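Local structure of putative 2OG-Fe(II) oxygenase family protein (Caulobacter crescentus CB15, 3OOX) at residues A[92-104]-A[166-179]. The protein probably acts as an iron(II)-dependent 2-oxoglutarate oxygenase, and may form ethylene from 2-oxoglutarate and oxidise L-arginine. Numbering follows the deposited sequence. Where two conformers were deposited one is given.
With EDO (1,2-ethanediol), chain I.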
loop_
_atom_site.group_PDB
_atom_site.type_symbol
_atom_site.label_atom_id
_atom_site.label_comp_id
_atom_site.label_asym_id
_atom_site.label_seq_id
_atom_site.Cartn_x
_atom_site.Cartn_y
_atom_site.Cartn_z
ATOM N N HIS A 92 15.534 -15.213 14.423
ATOM C CA HIS A 92 15.047 -16.577 14.621
ATOM C C HIS A 92 13.537 -16.625 14.425
ATOM O O HIS A 92 13.001 -17.550 13.777
ATOM C CB HIS A 92 15.388 -17.006 16.041
ATOM C CG HIS A 92 15.178 -18.456 16.291
ATOM N ND1 HIS A 92 16.012 -19.422 15.777
ATOM C CD2 HIS A 92 14.241 -19.111 17.017
ATOM C CE1 HIS A 92 15.601 -20.611 16.185
ATOM N NE2 HIS A 92 14.522 -20.447 16.931
ATOM N N TYR A 93 12.850 -15.611 14.962
ATOM C CA TYR A 93 11.408 -15.480 14.819
ATOM C C TYR A 93 11.077 -14.230 14.016
ATOM O O TYR A 93 11.506 -13.137 14.352
ATOM C CB TYR A 93 10.745 -15.300 16.185
ATOM C CG TYR A 93 10.953 -16.422 17.180
ATOM C CD1 TYR A 93 10.421 -17.690 16.962
ATOM C CD2 TYR A 93 11.670 -16.214 18.364
ATOM C CE1 TYR A 93 10.601 -18.690 17.860
ATOM C CE2 TYR A 93 11.843 -17.229 19.297
ATOM C CZ TYR A 93 11.299 -18.469 19.053
ATOM O OH TYR A 93 11.468 -19.447 19.952
ATOM N N ASP A 94 10.283 -14.405 12.969
ATOM C CA ASP A 94 9.702 -13.280 12.241
ATOM C C ASP A 94 8.306 -13.764 11.912
ATOM O O ASP A 94 8.034 -14.260 10.816
ATOM C CB ASP A 94 10.474 -12.944 10.960
ATOM C CG ASP A 94 9.840 -11.763 10.190
ATOM O OD1 ASP A 94 9.115 -10.939 10.809
ATOM O OD2 ASP A 94 10.063 -11.677 8.962
ATOM N N LEU A 95 7.442 -13.659 12.910
ATOM C CA LEU A 95 6.113 -14.256 12.857
ATOM C C LEU A 95 5.066 -13.227 12.484
ATOM O O LEU A 95 4.763 -12.295 13.250
ATOM C CB LEU A 95 5.741 -14.889 14.191
ATOM C CG LEU A 95 6.642 -16.060 14.568
ATOM C CD1 LEU A 95 6.349 -16.508 16.012
ATOM C CD2 LEU A 95 6.499 -17.231 13.602
ATOM N N LYS A 96 4.514 -13.395 11.282
ATOM C CA LYS A 96 3.443 -12.545 10.817
ATOM C C LYS A 96 2.561 -13.389 9.895
ATOM O O LYS A 96 3.043 -14.323 9.228
ATOM C CB LYS A 96 4.021 -11.328 10.129
ATOM C CG LYS A 96 4.789 -11.654 8.853
ATOM C CD LYS A 96 5.860 -10.647 8.525
ATOM C CE LYS A 96 6.703 -11.089 7.321
ATOM N NZ LYS A 96 7.790 -12.046 7.650
ATOM N N GLU A 97 1.275 -13.073 9.884
ATOM C CA GLU A 97 0.316 -13.789 9.072
ATOM C C GLU A 97 -0.489 -12.772 8.272
ATOM O O GLU A 97 -0.643 -11.624 8.689
ATOM C CB GLU A 97 -0.584 -14.687 9.930
ATOM C CG GLU A 97 -1.333 -13.963 11.049
ATOM C CD GLU A 97 -2.155 -14.879 11.919
ATOM O OE1 GLU A 97 -2.491 -15.997 11.468
ATOM O OE2 GLU A 97 -2.471 -14.446 13.050
ATOM N N PHE A 98 -0.973 -13.174 7.101
ATOM C CA PHE A 98 -1.576 -12.276 6.125
ATOM C C PHE A 98 -2.945 -12.770 5.658
ATOM O O PHE A 98 -3.159 -13.970 5.557
ATOM C CB PHE A 98 -0.753 -12.239 4.820
ATOM C CG PHE A 98 0.693 -11.739 4.970
ATOM C CD1 PHE A 98 1.696 -12.569 5.448
ATOM C CD2 PHE A 98 1.049 -10.494 4.507
ATOM C CE1 PHE A 98 2.989 -12.134 5.524
ATOM C CE2 PHE A 98 2.364 -10.036 4.573
ATOM C CZ PHE A 98 3.322 -10.844 5.100
ATOM N N TRP A 99 -3.776 -11.815 5.258
ATOM C CA TRP A 99 -4.936 -12.065 4.407
ATOM C C TRP A 99 -4.853 -11.086 3.238
ATOM O O TRP A 99 -4.637 -9.897 3.455
ATOM C CB TRP A 99 -6.257 -11.818 5.155
ATOM C CG TRP A 99 -7.435 -12.142 4.282
ATOM C CD1 TRP A 99 -8.057 -11.312 3.385
ATOM C CD2 TRP A 99 -8.104 -13.404 4.198
ATOM N NE1 TRP A 99 -9.081 -11.979 2.749
ATOM C CE2 TRP A 99 -9.121 -13.268 3.229
ATOM C CE3 TRP A 99 -7.966 -14.632 4.865
ATOM C CZ2 TRP A 99 -9.990 -14.330 2.909
ATOM C CZ3 TRP A 99 -8.833 -15.697 4.532
ATOM C CH2 TRP A 99 -9.830 -15.524 3.569
ATOM N N HIS A 100 -5.019 -11.568 2.025
ATOM C CA HIS A 100 -5.066 -10.691 0.872
ATOM C C HIS A 100 -6.404 -10.740 0.150
ATOM O O HIS A 100 -6.901 -11.822 -0.177
ATOM C CB HIS A 100 -3.972 -11.069 -0.112
ATOM C CG HIS A 100 -2.611 -10.698 0.369
ATOM N ND1 HIS A 100 -1.569 -11.594 0.420
ATOM C CD2 HIS A 100 -2.128 -9.522 0.843
ATOM C CE1 HIS A 100 -0.492 -10.978 0.893
ATOM N NE2 HIS A 100 -0.806 -9.719 1.163
HETATM N N MSE A 101 -6.943 -9.553 -0.082
HETATM C CA MSE A 101 -8.143 -9.373 -0.876
HETATM C C MSE A 101 -7.769 -8.610 -2.124
HETATM O O MSE A 101 -7.217 -7.516 -2.035
HETATM C CB MSE A 101 -9.204 -8.587 -0.094
HETATM C CG MSE A 101 -10.498 -8.357 -0.912
HETATM SE SE MSE A 101 -11.641 -7.044 -0.087
HETATM C CE MSE A 101 -12.674 -6.624 -1.714
ATOM N N GLY A 102 -8.107 -9.193 -3.277
ATOM C CA GLY A 102 -7.979 -8.511 -4.559
ATOM C C GLY A 102 -9.295 -7.901 -4.992
ATOM O O GLY A 102 -10.278 -7.901 -4.253
ATOM N N ARG A 103 -9.345 -7.428 -6.238
ATOM C CA ARG A 103 -10.575 -6.830 -6.778
ATOM C C ARG A 103 -11.630 -7.892 -7.054
ATOM O O ARG A 103 -11.310 -8.914 -7.632
ATOM C CB ARG A 103 -10.276 -6.094 -8.086
ATOM C CG ARG A 103 -11.495 -5.284 -8.548
ATOM C CD ARG A 103 -11.177 -4.282 -9.622
ATOM N NE ARG A 103 -10.366 -3.168 -9.105
ATOM C CZ ARG A 103 -10.773 -2.173 -8.344
ATOM N NH1 ARG A 103 -12.050 -2.037 -8.025
ATOM N NH2 ARG A 103 -9.886 -1.270 -7.947
ATOM N N ASP A 104 -12.868 -7.590 -6.668
ATOM C CA ASP A 104 -14.030 -8.398 -7.072
ATOM C C ASP A 104 -14.458 -7.875 -8.438
ATOM O O ASP A 104 -14.906 -6.723 -8.549
ATOM C CB ASP A 104 -15.216 -8.220 -6.125
ATOM C CG ASP A 104 -15.114 -9.058 -4.862
ATOM O OD1 ASP A 104 -14.631 -10.209 -4.915
ATOM O OD2 ASP A 104 -15.569 -8.562 -3.810
ATOM N N ASP A 166 -10.641 -0.665 -12.473
ATOM C CA ASP A 166 -10.469 -2.108 -12.350
ATOM C C ASP A 166 -9.015 -2.515 -12.105
ATOM O O ASP A 166 -8.634 -3.644 -12.421
ATOM C CB ASP A 166 -11.072 -2.870 -13.551
ATOM C CG ASP A 166 -12.601 -2.721 -13.644
ATOM O OD1 ASP A 166 -13.189 -2.445 -12.606
ATOM O OD2 ASP A 166 -13.146 -2.847 -14.751
ATOM N N GLY A 167 -8.273 -1.639 -11.440
ATOM C CA GLY A 167 -6.873 -1.912 -11.137
ATOM C C GLY A 167 -6.700 -3.140 -10.255
ATOM O O GLY A 167 -7.566 -3.449 -9.448
ATOM N N ASN A 168 -5.545 -3.788 -10.385
ATOM C CA ASN A 168 -5.247 -5.068 -9.728
ATOM C C ASN A 168 -4.780 -4.809 -8.300
ATOM O O ASN A 168 -3.724 -5.280 -7.873
ATOM C CB ASN A 168 -4.189 -5.816 -10.516
ATOM C CG ASN A 168 -4.162 -7.299 -10.223
ATOM O OD1 ASN A 168 -4.895 -7.838 -9.376
ATOM N ND2 ASN A 168 -3.274 -7.988 -10.959
ATOM N N SER A 169 -5.578 -4.041 -7.574
ATOM C CA SER A 169 -5.235 -3.569 -6.246
ATOM C C SER A 169 -5.504 -4.608 -5.185
ATOM O O SER A 169 -6.401 -5.454 -5.322
ATOM C CB SER A 169 -5.967 -2.250 -5.939
ATOM O OG SER A 169 -5.614 -1.271 -6.920
ATOM N N VAL A 170 -4.732 -4.528 -4.108
ATOM C CA VAL A 170 -4.805 -5.538 -3.039
ATOM C C VAL A 170 -4.894 -4.832 -1.702
ATOM O O VAL A 170 -4.073 -3.978 -1.391
ATOM C CB VAL A 170 -3.615 -6.464 -3.080
ATOM C CG1 VAL A 170 -3.611 -7.402 -1.852
ATOM C CG2 VAL A 170 -3.589 -7.312 -4.363
ATOM N N LEU A 171 -5.893 -5.238 -0.907
ATOM C CA LEU A 171 -5.978 -4.887 0.508
ATOM C C LEU A 171 -5.350 -6.023 1.281
ATOM O O LEU A 171 -5.770 -7.187 1.151
ATOM C CB LEU A 171 -7.417 -4.721 0.972
ATOM C CG LEU A 171 -7.637 -4.384 2.437
ATOM C CD1 LEU A 171 -6.934 -3.062 2.812
ATOM C CD2 LEU A 171 -9.148 -4.293 2.762
ATOM N N ARG A 172 -4.283 -5.718 2.038
ATOM C CA ARG A 172 -3.597 -6.699 2.843
ATOM C C ARG A 172 -3.994 -6.452 4.294
ATOM O O ARG A 172 -3.954 -5.332 4.785
ATOM C CB ARG A 172 -2.088 -6.498 2.727
ATOM C CG ARG A 172 -1.236 -7.348 3.718
ATOM C CD ARG A 172 0.247 -7.050 3.526
ATOM N NE ARG A 172 0.756 -7.620 2.291
ATOM C CZ ARG A 172 1.959 -7.355 1.794
ATOM N NH1 ARG A 172 2.786 -6.521 2.423
ATOM N NH2 ARG A 172 2.313 -7.923 0.664
ATOM N N LEU A 173 -4.346 -7.537 4.973
ATOM C CA LEU A 173 -4.545 -7.540 6.423
ATOM C C LEU A 173 -3.348 -8.305 7.007
ATOM O O LEU A 173 -3.054 -9.428 6.599
ATOM C CB LEU A 173 -5.860 -8.231 6.788
ATOM C CG LEU A 173 -7.083 -7.859 5.943
ATOM C CD1 LEU A 173 -8.294 -8.737 6.367
ATOM C CD2 LEU A 173 -7.422 -6.362 6.040
ATOM N N LEU A 174 -2.629 -7.678 7.938
ATOM C CA LEU A 174 -1.366 -8.201 8.462
ATOM C C LEU A 174 -1.426 -8.212 9.987
ATOM O O LEU A 174 -1.829 -7.225 10.591
ATOM C CB LEU A 174 -0.201 -7.311 8.001
ATOM C CG LEU A 174 1.243 -7.563 8.403
ATOM C CD1 LEU A 174 1.673 -8.965 8.032
ATOM C CD2 LEU A 174 2.144 -6.476 7.761
ATOM N N HIS A 175 -1.013 -9.322 10.597
ATOM C CA HIS A 175 -0.971 -9.458 12.034
ATOM C C HIS A 175 0.375 -9.975 12.482
ATOM O O HIS A 175 0.823 -11.045 12.009
ATOM C CB HIS A 175 -2.058 -10.440 12.482
ATOM C CG HIS A 175 -1.982 -10.859 13.925
ATOM N ND1 HIS A 175 -2.105 -12.175 14.306
ATOM C CD2 HIS A 175 -1.840 -10.149 15.078
ATOM C CE1 HIS A 175 -2.025 -12.262 15.625
ATOM N NE2 HIS A 175 -1.845 -11.049 16.115
ATOM N N TYR A 176 1.002 -9.228 13.402
ATOM C CA TYR A 176 2.170 -9.681 14.145
ATOM C C TYR A 176 1.751 -10.039 15.575
ATOM O O TYR A 176 1.414 -9.128 16.345
ATOM C CB TYR A 176 3.221 -8.573 14.244
ATOM C CG TYR A 176 4.001 -8.310 12.988
ATOM C CD1 TYR A 176 3.540 -7.415 12.045
ATOM C CD2 TYR A 176 5.234 -8.944 12.772
ATOM C CE1 TYR A 176 4.283 -7.156 10.870
ATOM C CE2 TYR A 176 5.969 -8.704 11.628
ATOM C CZ TYR A 176 5.496 -7.799 10.692
ATOM O OH TYR A 176 6.242 -7.585 9.549
ATOM N N PRO A 177 1.737 -11.348 15.912
ATOM C CA PRO A 177 1.431 -11.718 17.293
ATOM C C PRO A 177 2.527 -11.269 18.224
ATOM O O PRO A 177 3.684 -11.156 17.809
ATOM C CB PRO A 177 1.357 -13.241 17.248
ATOM C CG PRO A 177 2.172 -13.626 16.078
ATOM C CD PRO A 177 1.945 -12.535 15.064
ATOM N N PRO A 178 2.172 -10.978 19.489
ATOM C CA PRO A 178 3.222 -10.642 20.406
ATOM C C PRO A 178 4.021 -11.898 20.775
ATOM O O PRO A 178 3.460 -12.999 20.949
ATOM C CB PRO A 178 2.468 -10.085 21.621
ATOM C CG PRO A 178 1.195 -10.780 21.606
ATOM C CD PRO A 178 0.850 -10.982 20.141
ATOM N N ILE A 179 5.329 -11.700 20.825
ATOM C CA ILE A 179 6.305 -12.728 21.198
ATOM C C ILE A 179 7.079 -12.097 22.368
ATOM O O ILE A 179 7.436 -10.924 22.280
ATOM C CB ILE A 179 7.285 -13.030 20.012
ATOM C CG1 ILE A 179 6.545 -13.163 18.665
ATOM C CG2 ILE A 179 8.097 -14.291 20.268
ATOM C CD1 ILE A 179 5.460 -14.225 18.634
HETATM C C1 EDO I . 19.113 -20.627 13.667
HETATM O O1 EDO I . 18.003 -21.314 14.267
HETATM C C2 EDO I . 19.449 -19.374 14.467
HETATM O O2 EDO I . 18.325 -18.497 14.520
HETATM O O HOH W 1 8.531 -8.928 9.091
HETATM O O HOH W 2 5.413 -11.408 15.802
HETATM O O HOH W 3 -6.655 -7.315 -7.387
HETATM O O HOH W 4 -7.378 0.180 -8.218
#
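R172 threads its side chain between H100 and F98, showing how an antiparallel strand pair lets one long residue serve two residues of the adjacent strand on the same face. Its CB lies 3.6 Å from CD2 of H100, and CG lies off the imidazole plane, 3.5 Å from H100 NE2. CD lies at the edge of the F98 ring, 3.7 Å from F98 CD2, and the turn about CG-CD (chi3 -72°) then swings NE toward H100. NE donates to NE2 of H100 at 2.8 Å, nearly straight at 166° and close to both planes, while CZ and NH1 pass F98 CE2, which lies over one face of the guanidinium; the two groups stand almost perpendicular. NH2 stays on the H100 side, merely in contact with NE2 at 3.6 Å. With H100 ND1 bonded to the carbonyl of G75, the imidazole is fixed from both nitrogens. A leucine in place of R172 would probably leave H100 NE2 without its donor and the F98 edge less covered. L174 CD1 sits over a face of F98, 3.8 Å from its centroid. On the other face of the sheet, H175 ND1 donates in its ring plane to the anti lone pair of E97 OE2 at 2.6 Å, whereas OE1 pairs with K66 and Y79. Paired backbone bonds at E97–H175, W99–L173 and M101–L171 set this register, and strand 97-101 thereby extends the large sheet beyond 170-176, as N-terminal strands do in the double-stranded beta-helix (jelly-roll) fold of 2-oxoglutarate oxygenases.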